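Side-chain contacts in branched-chain-amino-acid aminotransferase (Pseudomonas sp. UW4, PDB 6JIF), which catalyses the pyridoxal-5'-phosphate-dependent transfer of the amino group between branched-chain amino acids and 2-oxo acids: residues Tyr84-Lys87 with Ile91-Phe94; Tyr338-Gly343 with Gly347-Pro352; Glu118-Ala123 with Phe165-Phe170; Leu272-Lys277 with Ala353-Lys358. All coordinates share one frame; numbering follows the deposited sequence.

Contact 1. Residues Tyr84-Lys87 with Ile91-Phe94; sequences YRCK and INLF
Side-chain torsions set up the meeting of Arg85 with Ile91: the arginine sends CG anti to its own N (chi1 179°) and then bends at chi2 and chi3, while the isoleucine places CG1 anti to its carbonyl carbon. The folded arginine thereby lays one face of its guanidinium over the ethyl arm of Ile91, with NH1 3.3 Å from Ile91 CG1 and 3.6 Å from Ile91 CD1. NH1 also donates to the carbonyl of Gly89 in the turn, a bond consistent with the bent chain. Tyr84 and Asn92 form an antiparallel hydrogen-bonded pair: Tyr84 N reaches Asn92 O at 2.8 Å, and Asn92 N reaches Tyr84 O at 2.8 Å. The next pair, Arg85 with Ile91, is non-hydrogen-bonded; by strand alternation its side chains lie on the face opposite Tyr84 and Asn92. Phe94 brings only its CB to the tyrosine, meeting the ring edge in plane at CE1 (3.9 Å), while its own ring heads off toward helix 332-346. Past the end of the strand, Cys86 SG packs against the amide of Asn92, 3.2 Å from OD1. That amide is buried but satisfied: OD1 takes a bond from Lys358 NZ, and ND2 gives one to Gln345 O. The hairpin of strands 76-85 and 91-94 is thus closed by backbone bonds, with its turn braced by an arginine that gives one N-H to a backbone carbonyl and lays a flat face on a hydrocarbon.

Contact 2. Residues Tyr338-Gly343 with Gly347-Pro352; sequences YKELTG and GDIEAP
Gly343 O, near the end of helix 332-346, receives the backbone N-H of Ile349 at 3.1 Å. The donor stands well above the carbonyl plane, 67° out of it, rather than on a lone pair. Two more backbone nitrogens crowd the same oxygen, Asp348 N at 3.0 Å and Gly347 N at 3.1 Å, so the chain wraps closely round this carbonyl as it leaves the helix. Ile349 then turns back over the last turns. With CG1 anti to its carbonyl carbon (chi1 -65°), its CD1 passes over Gly343 to lie 3.8 Å from Lys339 O and 3.5 Å from Glu340 OE1. The glutamate, bent at chi2, crosses the isoleucine at about a right angle, and its OE2 flanks Ile349 CG2; a weak, long ion pair also links OE2 to Arg279. Gly343 leaves room for this fold-back, since a CB there would clash with Ile349 CD1. Cut back to alanine, Ile349 would probably leave the glycine surface and the flank of the Glu340 carboxylate without their apolar cover, letting that carboxylate turn more freely. Further back on the helix, Tyr338 O is gripped from opposite faces by Thr342 N and Thr342 OG1, the hydroxyl at 2.8 Å. Asp348 has its polar partner in Tyr138, to which OD2 is hydrogen-bonded. Gly347, with a positive phi of 87° that suits glycine and two bonds back into the last turn, makes this helix end a Schellman motif, from which the chain runs on toward the C-terminal strand 356-358.

Contact 3. Residues Glu118-Ala123 with Phe165-Phe170; sequences EQFIEA and FIFSIF
Helix-on-sheet packing joins these residues: helix 117-130 lies against one face of the large antiparallel sheet, here on strand 164-174. The axes of the two short segments approach to 10.2 Å, and their directions differ by 35°. Phe120, Ala123, Phe167 and Ile169 make an entirely apolar, buried interface. Phe167 and Ile169, two apart on the strand, point from the same sheet face toward the helix, whereas Ser168 between them faces the other way and bonds Tyr42 O. Phe120 has CG anti to the backbone N (chi1 -177°), which swings its ring out from the flank of the helix until CD2 comes 3.8 Å from Phe167 CZ. The two ring planes are tilted by only 20° but slid apart, with centroids 6.0 Å from each other, so the rings barely overlap. Helix 96-109 packs on Phe120 as well, through Asn99, Ala100 and Met103, which places the ring at the junction of two helices and the sheet. Ala123, with only a methyl, lies where the helix comes nearer the strand: its CA is 7.8 Å from that of Ile169, against 9.5 Å between the CA atoms of Phe120 and Phe167. Ala123 CB lies 4.3 Å from Phe167 CE2, and packs more tightly against the isoleucine, where it meets Ile169 CD1 at 3.6 Å.

Contact 4. Residues Leu272-Lys277 with Ala353-Lys358; sequences LIELAK and AGWIVK
Trp355 abuts Glu274 and Leu275 of helix 267-278 with the far end of its indole benzene ring. Its CG stands anti to the carbonyl carbon (chi1 -77°) and chi2 is a small 25°, which carries CZ2, CH2 and CZ3 across to the helix although the two backbones remain 11.0 Å apart at their nearest CA atoms, those of Glu274 and Trp355. Leu275 also sets its CG beside the backbone N, so that the branch point itself makes the touch: CG lies 3.7 Å from Trp355 CH2, with both methyls spread along the CH2-CZ3 side. Glu274 meets the ring differently. Its CB sits in plane at the indole edge, 3.7 Å from Trp355 CZ2, and from there the chain runs extended (chi2 166°) alongside the ring, bringing OE1 to 3.5 Å from the same CZ2. The carboxylate plane is turned 34° from the indole. OE1 is claimed by Arg95 in a salt bridge, and Arg95 in turn makes a cation-pi contact with Trp355, so Arg95 links the acid and the ring. With a serine in place of Trp355, a gap is likely to open beside Leu275, and Arg95 to lose its aromatic partner, the salt bridge to Glu274 then being less firmly placed. Val344 of helix 332-346 also packs on Trp355. A buried tryptophan just ahead of the final strand 356-358 thus joins that edge strand of the antiparallel sheet to helix 267-278, which packs on strands 255-258 and 284-287 of the mixed sheet.

In the fold
Contacts 1, 2 and 4 cluster on one side of the chain's centre, with centres 9 to 14 Å apart, whereas contact 3 lies 20 to 27 Å from them. Contacts 1 and 3 come first along the chain; contact 2 falls between the two segments of contact 4. The seven-stranded antiparallel sheet unites contacts 1, 3 and 4: strand 91-94 lies next to 356-358, and Leu93 N probably bonds Val357 O. Contact 2 touches both neighbours, through Leu341 on Phe94 and on Leu275. The C-terminal strand and the helix before it thus tie the antiparallel sheet to helix 267-278, whose first residues, Ile267 and Thr268, line the cofactor pocket.

Contact 1. Residues Tyr84-Lys87 with Ile91-Phe94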
loop_
_atom_site.group_PDB
_atom_site.type_symbol
_atom_site.label_atom_id
_atom_site.label_comp_id
_atom_site.label_asym_id
_atom_site.label_seq_id
_atom_site.Cartn_x
_atom_site.Cartn_y
_atom_site.Cartn_z
ATOM N N TYR B 84 8.088 0.793 -29.276
ATOM C CA TYR B 84 7.485 1.464 -30.422
ATOM C C TYR B 84 8.035 0.890 -31.729
ATOM O O TYR B 84 9.248 0.655 -31.855
ATOM C CB TYR B 84 7.781 2.955 -30.373
ATOM C CG TYR B 84 7.418 3.645 -29.096
ATOM C CD1 TYR B 84 8.301 3.656 -27.998
ATOM C CD2 TYR B 84 6.217 4.299 -28.959
ATOM C CE1 TYR B 84 7.973 4.301 -26.820
ATOM C CE2 TYR B 84 5.894 4.957 -27.786
ATOM C CZ TYR B 84 6.771 4.946 -26.721
ATOM O OH TYR B 84 6.455 5.575 -25.537
ATOM N N ARG B 85 7.155 0.689 -32.727
ATOM C CA ARG B 85 7.623 0.366 -34.067
ATOM C C ARG B 85 8.138 1.637 -34.751
ATOM O O ARG B 85 7.447 2.667 -34.801
ATOM C CB ARG B 85 6.504 -0.272 -34.889
ATOM C CG ARG B 85 6.896 -0.609 -36.269
ATOM C CD ARG B 85 7.897 -1.766 -36.300
ATOM N NE ARG B 85 7.217 -3.012 -35.943
ATOM C CZ ARG B 85 7.799 -4.197 -35.839
ATOM N NH1 ARG B 85 9.098 -4.310 -36.083
ATOM N NH2 ARG B 85 7.076 -5.274 -35.519
ATOM N N CYS B 86 9.369 1.581 -35.235
ATOM C CA CYS B 86 9.914 2.712 -35.969
ATOM C C CYS B 86 9.469 2.685 -37.451
ATOM O O CYS B 86 9.114 1.643 -38.014
ATOM C CB CYS B 86 11.436 2.669 -35.921
ATOM S SG CYS B 86 12.096 2.731 -34.318
ATOM N N LYS B 87 9.542 3.845 -38.094
ATOM C CA LYS B 87 9.180 3.896 -39.509
ATOM C C LYS B 87 10.044 2.968 -40.334
ATOM O O LYS B 87 9.604 2.470 -41.384
ATOM C CB LYS B 87 9.337 5.321 -40.041
ATOM C CG LYS B 87 8.640 5.537 -41.355
ATOM C CD LYS B 87 8.372 6.992 -41.634
ATOM C CE LYS B 87 9.513 7.879 -41.259
ATOM N NZ LYS B 87 9.234 9.302 -41.746
ATOM N N ILE B 91 12.400 -1.733 -33.813
ATOM C CA ILE B 91 11.619 -1.607 -32.583
ATOM C C ILE B 91 12.428 -0.863 -31.511
ATOM O O ILE B 91 13.520 -1.308 -31.133
ATOM C CB ILE B 91 11.200 -2.994 -32.054
ATOM C CG1 ILE B 91 10.470 -3.763 -33.160
ATOM C CG2 ILE B 91 10.385 -2.824 -30.780
ATOM C CD1 ILE B 91 10.210 -5.225 -32.809
ATOM N N ASN B 92 11.879 0.243 -30.984
ATOM C CA ASN B 92 12.542 1.038 -29.948
ATOM C C ASN B 92 11.944 0.689 -28.592
ATOM O O ASN B 92 10.762 0.932 -28.356
ATOM C CB ASN B 92 12.355 2.550 -30.166
ATOM C CG ASN B 92 13.261 3.108 -31.201
ATOM O OD1 ASN B 92 14.049 2.388 -31.755
ATOM N ND2 ASN B 92 13.172 4.413 -31.460
ATOM N N LEU B 93 12.751 0.183 -27.672
ATOM C CA LEU B 93 12.318 0.085 -26.285
ATOM C C LEU B 93 12.871 1.304 -25.543
ATOM O O LEU B 93 14.085 1.480 -25.481
ATOM C CB LEU B 93 12.858 -1.228 -25.712
ATOM C CG LEU B 93 12.598 -1.603 -24.278
ATOM C CD1 LEU B 93 11.097 -1.753 -24.148
ATOM C CD2 LEU B 93 13.296 -2.924 -23.988
ATOM N N PHE B 94 12.003 2.106 -24.914
ATOM C CA PHE B 94 12.393 3.443 -24.431
ATOM C C PHE B 94 12.898 3.410 -22.979
ATOM O O PHE B 94 12.114 3.195 -22.056
ATOM C CB PHE B 94 11.201 4.409 -24.570
ATOM C CG PHE B 94 11.528 5.839 -24.200
ATOM C CD1 PHE B 94 12.273 6.653 -25.056
ATOM C CD2 PHE B 94 11.102 6.361 -22.973
ATOM C CE1 PHE B 94 12.573 7.972 -24.736
ATOM C CE2 PHE B 94 11.420 7.695 -22.625
ATOM C CZ PHE B 94 12.127 8.497 -23.498
#

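Contact 2. Residues Tyr338-Gly343 with Gly347-Pro352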
loop_
_atom_site.group_PDB
_atom_site.type_symbol
_atom_site.label_atom_id
_atom_site.label_comp_id
_atom_site.label_asym_id
_atom_site.label_seq_id
_atom_site.Cartn_x
_atom_site.Cartn_y
_atom_site.Cartn_z
ATOM N N TYR B 338 5.826 17.777 -26.496
ATOM C CA TYR B 338 5.227 16.521 -26.921
ATOM C C TYR B 338 5.817 16.049 -28.258
ATOM O O TYR B 338 6.112 14.857 -28.438
ATOM C CB TYR B 338 3.732 16.729 -27.046
ATOM C CG TYR B 338 2.998 15.525 -27.506
ATOM C CD1 TYR B 338 2.633 14.553 -26.597
ATOM C CD2 TYR B 338 2.634 15.379 -28.853
ATOM C CE1 TYR B 338 1.935 13.456 -26.998
ATOM C CE2 TYR B 338 1.931 14.258 -29.278
ATOM C CZ TYR B 338 1.579 13.306 -28.341
ATOM O OH TYR B 338 0.895 12.175 -28.736
ATOM N N LYS B 339 6.005 16.973 -29.185
ATOM C CA LYS B 339 6.579 16.626 -30.493
ATOM C C LYS B 339 7.973 16.033 -30.313
ATOM O O LYS B 339 8.306 15.001 -30.903
ATOM C CB LYS B 339 6.640 17.852 -31.379
ATOM C CG LYS B 339 7.244 17.509 -32.781
ATOM C CD LYS B 339 7.058 18.621 -33.821
ATOM C CE LYS B 339 8.177 19.649 -33.762
ATOM N NZ LYS B 339 7.653 21.075 -33.601
ATOM N N GLU B 340 8.790 16.677 -29.477
ATOM C CA GLU B 340 10.170 16.229 -29.300
ATOM C C GLU B 340 10.217 14.841 -28.658
ATOM O O GLU B 340 10.952 13.932 -29.118
ATOM C CB GLU B 340 10.932 17.258 -28.456
ATOM C CG GLU B 340 12.424 16.942 -28.281
ATOM C CD GLU B 340 13.261 17.127 -29.582
ATOM O OE1 GLU B 340 12.767 17.698 -30.593
ATOM O OE2 GLU B 340 14.487 16.761 -29.582
ATOM N N LEU B 341 9.421 14.651 -27.613
ATOM C CA LEU B 341 9.475 13.411 -26.856
ATOM C C LEU B 341 8.927 12.247 -27.672
ATOM O O LEU B 341 9.550 11.181 -27.744
ATOM C CB LEU B 341 8.711 13.564 -25.536
ATOM C CG LEU B 341 8.757 12.210 -24.779
ATOM C CD1 LEU B 341 10.238 11.697 -24.556
ATOM C CD2 LEU B 341 8.039 12.307 -23.434
ATOM N N THR B 342 7.770 12.426 -28.305
ATOM C CA THR B 342 7.247 11.353 -29.164
ATOM C C THR B 342 8.144 11.089 -30.375
ATOM O O THR B 342 8.245 9.942 -30.824
ATOM C CB THR B 342 5.813 11.686 -29.603
ATOM O OG1 THR B 342 5.795 12.889 -30.424
ATOM C CG2 THR B 342 4.955 11.901 -28.339
ATOM N N GLY B 343 8.805 12.125 -30.908
ATOM C CA GLY B 343 9.728 11.900 -32.012
ATOM C C GLY B 343 10.915 11.042 -31.601
ATOM O O GLY B 343 11.340 10.160 -32.359
ATOM N N GLY B 347 11.678 7.141 -33.085
ATOM C CA GLY B 347 12.762 7.130 -34.082
ATOM C C GLY B 347 12.678 8.167 -35.183
ATOM O O GLY B 347 13.523 8.127 -36.121
ATOM N N ASP B 348 11.714 9.086 -35.123
ATOM C CA ASP B 348 11.664 10.194 -36.079
ATOM C C ASP B 348 12.661 11.299 -35.763
ATOM O O ASP B 348 13.031 12.083 -36.654
ATOM C CB ASP B 348 10.242 10.737 -36.122
ATOM C CG ASP B 348 9.324 9.773 -36.804
ATOM O OD1 ASP B 348 9.848 8.929 -37.578
ATOM O OD2 ASP B 348 8.107 9.847 -36.581
ATOM N N ILE B 349 13.122 11.363 -34.523
ATOM C CA ILE B 349 14.123 12.329 -34.065
ATOM C C ILE B 349 15.204 11.504 -33.384
ATOM O O ILE B 349 14.896 10.651 -32.546
ATOM C CB ILE B 349 13.539 13.355 -33.067
ATOM C CG1 ILE B 349 12.482 14.261 -33.723
ATOM C CG2 ILE B 349 14.673 14.230 -32.399
ATOM C CD1 ILE B 349 11.630 15.098 -32.691
ATOM N N GLU B 350 16.458 11.758 -33.740
ATOM C CA GLU B 350 17.536 10.975 -33.180
ATOM C C GLU B 350 17.576 11.155 -31.680
ATOM O O GLU B 350 17.558 12.287 -31.181
ATOM C CB GLU B 350 18.869 11.360 -33.825
ATOM C CG GLU B 350 20.041 10.537 -33.306
ATOM C CD GLU B 350 21.379 10.947 -33.904
ATOM O OE1 GLU B 350 21.435 11.827 -34.783
ATOM O OE2 GLU B 350 22.385 10.307 -33.534
ATOM N N ALA B 351 17.708 10.018 -30.942
ATOM C CA ALA B 351 17.615 10.076 -29.493
ATOM C C ALA B 351 18.929 10.479 -28.842
ATOM O O ALA B 351 20.016 10.275 -29.406
ATOM C CB ALA B 351 17.215 8.717 -28.907
ATOM N N PRO B 352 18.857 11.019 -27.630
ATOM C CA PRO B 352 20.061 11.165 -26.815
ATOM C C PRO B 352 20.729 9.828 -26.575
ATOM O O PRO B 352 20.107 8.765 -26.639
ATOM C CB PRO B 352 19.524 11.725 -25.490
ATOM C CG PRO B 352 18.237 12.450 -25.873
ATOM C CD PRO B 352 17.660 11.556 -26.946
#

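Contact 3. Residues Glu118-Ala123 with Phe165-Phe170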
loop_
_atom_site.group_PDB
_atom_site.type_symbol
_atom_site.label_atom_id
_atom_site.label_comp_id
_atom_site.label_asym_id
_atom_site.label_seq_id
_atom_site.Cartn_x
_atom_site.Cartn_y
_atom_site.Cartn_z
ATOM N N GLU B 118 21.053 -5.603 -16.129
ATOM C CA GLU B 118 21.148 -6.351 -17.390
ATOM C C GLU B 118 20.119 -7.472 -17.427
ATOM O O GLU B 118 19.467 -7.666 -18.448
ATOM C CB GLU B 118 22.571 -6.876 -17.636
ATOM C CG GLU B 118 23.553 -5.738 -18.029
ATOM C CD GLU B 118 22.996 -4.800 -19.153
ATOM O OE1 GLU B 118 22.716 -5.270 -20.290
ATOM O OE2 GLU B 118 22.820 -3.579 -18.893
ATOM N N GLN B 119 19.874 -8.136 -16.283
ATOM C CA GLN B 119 18.780 -9.107 -16.176
ATOM C C GLN B 119 17.430 -8.463 -16.513
ATOM O O GLN B 119 16.617 -9.014 -17.285
ATOM C CB GLN B 119 18.791 -9.701 -14.764
ATOM C CG GLN B 119 17.677 -10.702 -14.357
ATOM C CD GLN B 119 17.773 -11.198 -12.849
ATOM O OE1 GLN B 119 18.646 -10.753 -12.064
ATOM N NE2 GLN B 119 16.873 -12.123 -12.470
ATOM N N PHE B 120 17.178 -7.284 -15.926
ATOM C CA PHE B 120 15.920 -6.587 -16.139
ATOM C C PHE B 120 15.715 -6.281 -17.613
ATOM O O PHE B 120 14.665 -6.608 -18.184
ATOM C CB PHE B 120 15.906 -5.313 -15.275
ATOM C CG PHE B 120 14.615 -4.511 -15.349
ATOM C CD1 PHE B 120 14.414 -3.585 -16.396
ATOM C CD2 PHE B 120 13.625 -4.664 -14.407
ATOM C CE1 PHE B 120 13.251 -2.819 -16.467
ATOM C CE2 PHE B 120 12.461 -3.925 -14.470
ATOM C CZ PHE B 120 12.267 -2.999 -15.477
ATOM N N ILE B 121 16.719 -5.665 -18.252
ATOM C CA ILE B 121 16.541 -5.221 -19.635
ATOM C C ILE B 121 16.397 -6.412 -20.566
ATOM O O ILE B 121 15.535 -6.402 -21.452
ATOM C CB ILE B 121 17.687 -4.286 -20.062
ATOM C CG1 ILE B 121 17.717 -3.035 -19.173
ATOM C CG2 ILE B 121 17.612 -3.998 -21.571
ATOM C CD1 ILE B 121 18.827 -2.057 -19.548
ATOM N N GLU B 122 17.189 -7.480 -20.344
ATOM C CA GLU B 122 17.080 -8.689 -21.157
ATOM C C GLU B 122 15.704 -9.332 -21.023
ATOM O O GLU B 122 15.153 -9.831 -22.010
ATOM C CB GLU B 122 18.167 -9.710 -20.778
ATOM C CG GLU B 122 19.550 -9.327 -21.275
ATOM C CD GLU B 122 19.619 -8.957 -22.760
ATOM O OE1 GLU B 122 18.987 -9.611 -23.624
ATOM O OE2 GLU B 122 20.345 -7.994 -23.072
ATOM N N ALA B 123 15.136 -9.343 -19.823
ATOM C CA ALA B 123 13.791 -9.887 -19.664
ATOM C C ALA B 123 12.780 -9.066 -20.448
ATOM O O ALA B 123 11.868 -9.617 -21.087
ATOM C CB ALA B 123 13.378 -9.922 -18.195
ATOM N N PHE B 165 9.869 -14.558 -3.698
ATOM C CA PHE B 165 9.370 -13.434 -4.483
ATOM C C PHE B 165 9.168 -13.858 -5.945
ATOM O O PHE B 165 9.778 -14.796 -6.419
ATOM C CB PHE B 165 10.304 -12.188 -4.401
ATOM C CG PHE B 165 10.571 -11.707 -3.007
ATOM C CD1 PHE B 165 11.562 -12.301 -2.256
ATOM C CD2 PHE B 165 9.841 -10.646 -2.486
ATOM C CE1 PHE B 165 11.794 -11.889 -0.944
ATOM C CE2 PHE B 165 10.066 -10.222 -1.178
ATOM C CZ PHE B 165 11.053 -10.830 -0.433
ATOM N N ILE B 166 8.290 -13.148 -6.646
ATOM C CA ILE B 166 8.077 -13.320 -8.077
ATOM C C ILE B 166 8.440 -12.016 -8.776
ATOM O O ILE B 166 8.014 -10.935 -8.359
ATOM C CB ILE B 166 6.623 -13.730 -8.395
ATOM C CG1 ILE B 166 6.451 -15.211 -8.093
ATOM C CG2 ILE B 166 6.248 -13.411 -9.872
ATOM C CD1 ILE B 166 5.008 -15.677 -8.155
ATOM N N PHE B 167 9.223 -12.116 -9.862
ATOM C CA PHE B 167 9.470 -11.009 -10.790
ATOM C C PHE B 167 8.806 -11.408 -12.108
ATOM O O PHE B 167 9.057 -12.488 -12.622
ATOM C CB PHE B 167 10.979 -10.776 -10.964
ATOM C CG PHE B 167 11.301 -9.831 -12.077
ATOM C CD1 PHE B 167 10.589 -8.643 -12.205
ATOM C CD2 PHE B 167 12.280 -10.145 -13.004
ATOM C CE1 PHE B 167 10.860 -7.755 -13.262
ATOM C CE2 PHE B 167 12.579 -9.270 -14.067
ATOM C CZ PHE B 167 11.901 -8.085 -14.197
ATOM N N SER B 168 7.857 -10.616 -12.577
ATOM C CA SER B 168 7.173 -11.002 -13.797
ATOM C C SER B 168 7.006 -9.762 -14.682
ATOM O O SER B 168 7.058 -8.621 -14.225
ATOM C CB SER B 168 5.830 -11.682 -13.435
ATOM O OG SER B 168 5.023 -12.033 -14.545
ATOM N N ILE B 169 6.854 -9.990 -15.973
ATOM C CA ILE B 169 6.612 -8.886 -16.901
ATOM C C ILE B 169 5.556 -9.365 -17.892
ATOM O O ILE B 169 5.789 -10.328 -18.631
ATOM C CB ILE B 169 7.870 -8.415 -17.678
ATOM C CG1 ILE B 169 9.094 -8.275 -16.750
ATOM C CG2 ILE B 169 7.579 -7.141 -18.551
ATOM C CD1 ILE B 169 10.383 -8.096 -17.486
ATOM N N PHE B 170 4.427 -8.652 -17.960
ATOM C CA PHE B 170 3.517 -8.903 -19.072
ATOM C C PHE B 170 3.445 -7.650 -19.939
ATOM O O PHE B 170 3.955 -6.593 -19.577
ATOM C CB PHE B 170 2.120 -9.368 -18.595
ATOM C CG PHE B 170 1.356 -8.382 -17.773
ATOM C CD1 PHE B 170 0.541 -7.424 -18.389
ATOM C CD2 PHE B 170 1.346 -8.471 -16.372
ATOM C CE1 PHE B 170 -0.211 -6.518 -17.645
ATOM C CE2 PHE B 170 0.588 -7.534 -15.640
ATOM C CZ PHE B 170 -0.180 -6.557 -16.286
#

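Contact 4. Residues Leu272-Lys277 with Ala353-Lys358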
loop_
_atom_site.group_PDB
_atom_site.type_symbol
_atom_site.label_atom_id
_atom_site.label_comp_id
_atom_site.label_asym_id
_atom_site.label_seq_id
_atom_site.Cartn_x
_atom_site.Cartn_y
_atom_site.Cartn_z
ATOM N N LEU B 272 11.789 14.705 -20.306
ATOM C CA LEU B 272 11.437 16.075 -20.691
ATOM C C LEU B 272 12.460 17.070 -20.154
ATOM O O LEU B 272 12.809 18.035 -20.839
ATOM C CB LEU B 272 10.021 16.407 -20.177
ATOM C CG LEU B 272 8.885 15.623 -20.849
ATOM C CD1 LEU B 272 7.522 15.923 -20.241
ATOM C CD2 LEU B 272 8.870 15.990 -22.360
ATOM N N ILE B 273 12.954 16.869 -18.926
ATOM C CA ILE B 273 13.977 17.775 -18.391
ATOM C C ILE B 273 15.209 17.748 -19.277
ATOM O O ILE B 273 15.766 18.797 -19.630
ATOM C CB ILE B 273 14.301 17.443 -16.919
ATOM C CG1 ILE B 273 13.137 17.881 -16.018
ATOM C CG2 ILE B 273 15.616 18.113 -16.458
ATOM C CD1 ILE B 273 13.181 17.338 -14.592
ATOM N N GLU B 274 15.646 16.538 -19.665
ATOM C CA GLU B 274 16.850 16.406 -20.484
ATOM C C GLU B 274 16.628 16.962 -21.889
ATOM O O GLU B 274 17.510 17.626 -22.442
ATOM C CB GLU B 274 17.300 14.938 -20.501
ATOM C CG GLU B 274 17.975 14.627 -19.116
ATOM C CD GLU B 274 18.250 13.160 -18.706
ATOM O OE1 GLU B 274 17.542 12.215 -19.103
ATOM O OE2 GLU B 274 19.181 12.985 -17.867
ATOM N N LEU B 275 15.448 16.737 -22.483
ATOM C CA LEU B 275 15.225 17.267 -23.826
ATOM C C LEU B 275 15.086 18.779 -23.781
ATOM O O LEU B 275 15.588 19.471 -24.655
ATOM C CB LEU B 275 13.992 16.644 -24.479
ATOM C CG LEU B 275 14.154 15.161 -24.831
ATOM C CD1 LEU B 275 12.764 14.607 -25.154
ATOM C CD2 LEU B 275 15.141 14.944 -26.003
ATOM N N ALA B 276 14.409 19.301 -22.751
ATOM C CA ALA B 276 14.296 20.739 -22.581
ATOM C C ALA B 276 15.673 21.373 -22.509
ATOM O O ALA B 276 15.933 22.378 -23.165
ATOM C CB ALA B 276 13.498 21.049 -21.282
ATOM N N LYS B 277 16.576 20.794 -21.697
ATOM C CA LYS B 277 17.891 21.399 -21.501
ATOM C C LYS B 277 18.795 21.218 -22.704
ATOM O O LYS B 277 19.531 22.142 -23.071
ATOM C CB LYS B 277 18.573 20.808 -20.279
ATOM C CG LYS B 277 18.051 21.322 -18.966
ATOM C CD LYS B 277 19.003 20.756 -17.840
ATOM C CE LYS B 277 18.316 20.624 -16.467
ATOM N NZ LYS B 277 19.127 19.757 -15.540
ATOM N N ALA B 353 22.006 9.912 -26.244
ATOM C CA ALA B 353 22.837 8.736 -26.063
ATOM C C ALA B 353 22.259 7.808 -25.009
ATOM O O ALA B 353 21.847 8.246 -23.925
ATOM C CB ALA B 353 24.233 9.162 -25.637
ATOM N N GLY B 354 22.168 6.535 -25.367
ATOM C CA GLY B 354 21.800 5.510 -24.415
ATOM C C GLY B 354 20.319 5.362 -24.121
ATOM O O GLY B 354 19.946 4.416 -23.420
ATOM N N TRP B 355 19.457 6.209 -24.680
ATOM C CA TRP B 355 18.035 6.158 -24.354
ATOM C C TRP B 355 17.317 4.974 -25.003
ATOM O O TRP B 355 16.332 4.464 -24.457
ATOM C CB TRP B 355 17.366 7.446 -24.820
ATOM C CG TRP B 355 17.613 8.612 -23.942
ATOM C CD1 TRP B 355 18.664 8.820 -23.094
ATOM C CD2 TRP B 355 16.740 9.748 -23.785
ATOM N NE1 TRP B 355 18.508 10.010 -22.447
ATOM C CE2 TRP B 355 17.352 10.618 -22.891
ATOM C CE3 TRP B 355 15.541 10.120 -24.386
ATOM C CZ2 TRP B 355 16.757 11.834 -22.505
ATOM C CZ3 TRP B 355 14.977 11.345 -24.045
ATOM C CH2 TRP B 355 15.591 12.172 -23.103
ATOM N N ILE B 356 17.699 4.587 -26.223
ATOM C CA ILE B 356 16.900 3.634 -27.001
ATOM C C ILE B 356 17.578 2.279 -26.980
ATOM O O ILE B 356 18.773 2.185 -27.262
ATOM C CB ILE B 356 16.745 4.107 -28.452
ATOM C CG1 ILE B 356 16.043 5.461 -28.532
ATOM C CG2 ILE B 356 16.071 3.040 -29.297
ATOM C CD1 ILE B 356 14.651 5.484 -27.888
ATOM N N VAL B 357 16.827 1.233 -26.660
ATOM C CA VAL B 357 17.302 -0.126 -26.835
ATOM C C VAL B 357 16.566 -0.726 -28.018
ATOM O O VAL B 357 15.333 -0.793 -28.015
ATOM C CB VAL B 357 17.106 -0.959 -25.562
ATOM C CG1 VAL B 357 17.509 -2.421 -25.819
ATOM C CG2 VAL B 357 17.967 -0.357 -24.388
ATOM N N LYS B 358 17.311 -1.150 -29.036
ATOM C CA LYS B 358 16.682 -1.754 -30.209
ATOM C C LYS B 358 16.347 -3.186 -29.845
ATOM O O LYS B 358 17.216 -3.915 -29.346
ATOM C CB LYS B 358 17.620 -1.712 -31.428
ATOM C CG LYS B 358 17.846 -0.271 -31.986
ATOM C CD LYS B 358 16.658 0.177 -32.812
ATOM C CE LYS B 358 16.876 1.599 -33.324
ATOM N NZ LYS B 358 15.715 2.100 -34.054
#